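PDB 2YNK: WZI from Escherichia coli, which probably acts as an outer-membrane lectin, a carbohydrate-binding beta-barrel that takes part in the assembly of the group 1 capsule. Local coordinates for residues A[407-412]-A[435-440]. Residues are numbered along the deposited sequence; the frame is centred on the assembly and turned at random.
Sequences ADTLKG and NANNSD. With HEX (hexane), chain R.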
loop_
_atom_site.group_PDB
_atom_site.type_symbol
_atom_site.label_atom_id
_atom_site.label_comp_id
_atom_site.label_asym_id
_atom_site.label_seq_id
_atom_site.Cartn_x
_atom_site.Cartn_y
_atom_site.Cartn_z
ATOM N N ALA A 407 -20.727 -12.751 -6.103
ATOM C CA ALA A 407 -19.978 -13.982 -5.907
ATOM C C ALA A 407 -19.424 -14.430 -7.254
ATOM O O ALA A 407 -20.180 -14.672 -8.201
ATOM C CB ALA A 407 -20.847 -15.061 -5.292
ATOM N N ASP A 408 -18.097 -14.502 -7.337
ATOM C CA ASP A 408 -17.426 -14.839 -8.583
ATOM C C ASP A 408 -16.126 -15.593 -8.312
ATOM O O ASP A 408 -15.560 -15.484 -7.235
ATOM C CB ASP A 408 -17.152 -13.550 -9.354
ATOM C CG ASP A 408 -17.160 -13.745 -10.854
ATOM O OD1 ASP A 408 -17.011 -14.900 -11.316
ATOM O OD2 ASP A 408 -17.318 -12.731 -11.582
ATOM N N THR A 409 -15.682 -16.387 -9.282
ATOM C CA THR A 409 -14.338 -16.972 -9.273
ATOM C C THR A 409 -13.559 -16.358 -10.427
ATOM O O THR A 409 -13.970 -16.453 -11.579
ATOM C CB THR A 409 -14.349 -18.500 -9.441
ATOM O OG1 THR A 409 -14.997 -19.099 -8.313
ATOM C CG2 THR A 409 -12.921 -19.041 -9.542
ATOM N N LEU A 410 -12.441 -15.725 -10.109
ATOM C CA LEU A 410 -11.653 -15.009 -11.103
ATOM C C LEU A 410 -10.384 -15.785 -11.400
ATOM O O LEU A 410 -9.703 -16.211 -10.483
ATOM C CB LEU A 410 -11.311 -13.619 -10.578
ATOM C CG LEU A 410 -12.520 -12.867 -10.020
ATOM C CD1 LEU A 410 -12.086 -11.505 -9.504
ATOM C CD2 LEU A 410 -13.638 -12.743 -11.061
ATOM N N LYS A 411 -10.110 -16.003 -12.684
ATOM C CA LYS A 411 -8.846 -16.565 -13.150
ATOM C C LYS A 411 -8.337 -15.614 -14.213
ATOM O O LYS A 411 -8.907 -15.543 -15.310
ATOM C CB LYS A 411 -9.036 -17.956 -13.748
ATOM C CG LYS A 411 -9.272 -19.045 -12.719
ATOM C CD LYS A 411 -10.091 -20.198 -13.278
ATOM C CE LYS A 411 -10.474 -21.177 -12.173
ATOM N NZ LYS A 411 -11.452 -22.213 -12.616
ATOM N N GLY A 412 -7.275 -14.878 -13.877
ATOM C CA GLY A 412 -6.778 -13.815 -14.740
ATOM C C GLY A 412 -5.271 -13.762 -14.909
ATOM O O GLY A 412 -4.512 -14.217 -14.052
ATOM N N ASN A 435 -11.034 -14.593 -16.818
ATOM C CA ASN A 435 -12.086 -15.598 -16.849
ATOM C C ASN A 435 -12.963 -15.391 -15.608
ATOM O O ASN A 435 -12.484 -15.520 -14.475
ATOM C CB ASN A 435 -11.458 -16.996 -16.841
ATOM C CG ASN A 435 -12.358 -18.060 -17.436
ATOM O OD1 ASN A 435 -13.517 -18.235 -17.033
ATOM N ND2 ASN A 435 -11.817 -18.801 -18.394
ATOM N N ALA A 436 -14.236 -15.061 -15.828
ATOM C CA ALA A 436 -15.172 -14.790 -14.737
ATOM C C ALA A 436 -16.529 -15.441 -14.984
ATOM O O ALA A 436 -16.816 -15.888 -16.095
ATOM C CB ALA A 436 -15.335 -13.290 -14.561
ATOM N N ASN A 437 -17.360 -15.494 -13.945
ATOM C CA ASN A 437 -18.718 -16.046 -14.061
ATOM C C ASN A 437 -19.822 -14.980 -14.011
ATOM O O ASN A 437 -20.883 -15.173 -14.594
ATOM C CB ASN A 437 -18.955 -17.115 -12.988
ATOM C CG ASN A 437 -17.954 -18.266 -13.070
ATOM O OD1 ASN A 437 -17.396 -18.687 -12.054
ATOM N ND2 ASN A 437 -17.721 -18.779 -14.281
ATOM N N ASN A 438 -19.576 -13.866 -13.324
ATOM C CA ASN A 438 -20.519 -12.749 -13.298
ATOM C C ASN A 438 -19.848 -11.431 -12.932
ATOM O O ASN A 438 -20.253 -10.773 -11.984
ATOM C CB ASN A 438 -21.666 -13.042 -12.321
ATOM C CG ASN A 438 -22.768 -11.979 -12.344
ATOM O OD1 ASN A 438 -22.819 -11.101 -13.225
ATOM N ND2 ASN A 438 -23.660 -12.057 -11.361
ATOM N N SER A 439 -18.829 -11.048 -13.697
ATOM C CA SER A 439 -18.136 -9.773 -13.497
ATOM C C SER A 439 -18.914 -8.607 -14.117
ATOM O O SER A 439 -19.759 -8.808 -14.979
ATOM C CB SER A 439 -16.737 -9.840 -14.108
ATOM O OG SER A 439 -16.059 -8.600 -13.997
ATOM N N ASP A 440 -18.615 -7.389 -13.670
ATOM C CA ASP A 440 -19.197 -6.171 -14.239
ATOM C C ASP A 440 -18.164 -5.400 -15.084
ATOM O O ASP A 440 -18.271 -4.181 -15.274
ATOM C CB ASP A 440 -19.758 -5.280 -13.122
ATOM C CG ASP A 440 -20.984 -5.879 -12.449
ATOM O OD1 ASP A 440 -21.774 -6.581 -13.128
ATOM O OD2 ASP A 440 -21.171 -5.637 -11.234
HETATM C C1 HEX R . -9.142 -21.268 -17.177
HETATM C C2 HEX R . -8.698 -20.432 -18.362
HETATM C C3 HEX R . -7.948 -19.173 -17.919
HETATM C C4 HEX R . -6.432 -19.288 -18.124
HETATM C C5 HEX R . -5.750 -17.920 -18.145
HETATM C C6 HEX R . -5.653 -17.342 -16.753
#
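Lys411 and Asn435 form an antiparallel hydrogen-bonded pair where strand 425-435 ends against the first part of strand 408-422 and the pairing gives way to the loop leading to strand 444-454. Asn435 and Asp408 have the largest shares of the surface buried here. Lys411 N donates to Asn435 O over 3.0 Å, and Asn435 N returns a bond of 2.8 Å to Lys411 O. The side chains of this pair leave on the same face of the sheet, CB beside CB, and then diverge. The amide of Asn435 is carried away from strand 408-422, its CG standing opposite the backbone N about the first side-chain bond (chi1 -156°), and Asn435 ND2 lies 3.5 Å from C2 of the bound hexane; the aliphatic CD of Lys411 borders the same molecule more distantly.

One residue further along, CD2 of Leu410 comes back to within 3.9 Å of Ala436 CB, a small apolar touch next to the carboxylate of Asp408. From here the carboxylate takes over the role of a backbone partner. Asp408 OD1 receives Asn437 N at 2.7 Å through the syn lone pair, whereas Asp408 OD2 is met by Asn438 N at 3.1 Å from well above the carboxylate plane. Asn438 N also makes a weak bond to OD1, as does Thr409 N from within the strand. Two successive loop amides are thus gathered on one side chain, which is buried and probably kept ionised by these donors. On its other edge the strand 408-422 continues the sheet, Asp408 and Leu410 bonding through their backbones to Val393 and Ala391. The arrangement is that of an antiparallel strand pair in a closed outer-membrane beta-barrel, in which an aspartate near the start of one strand holds the loop leaving the next.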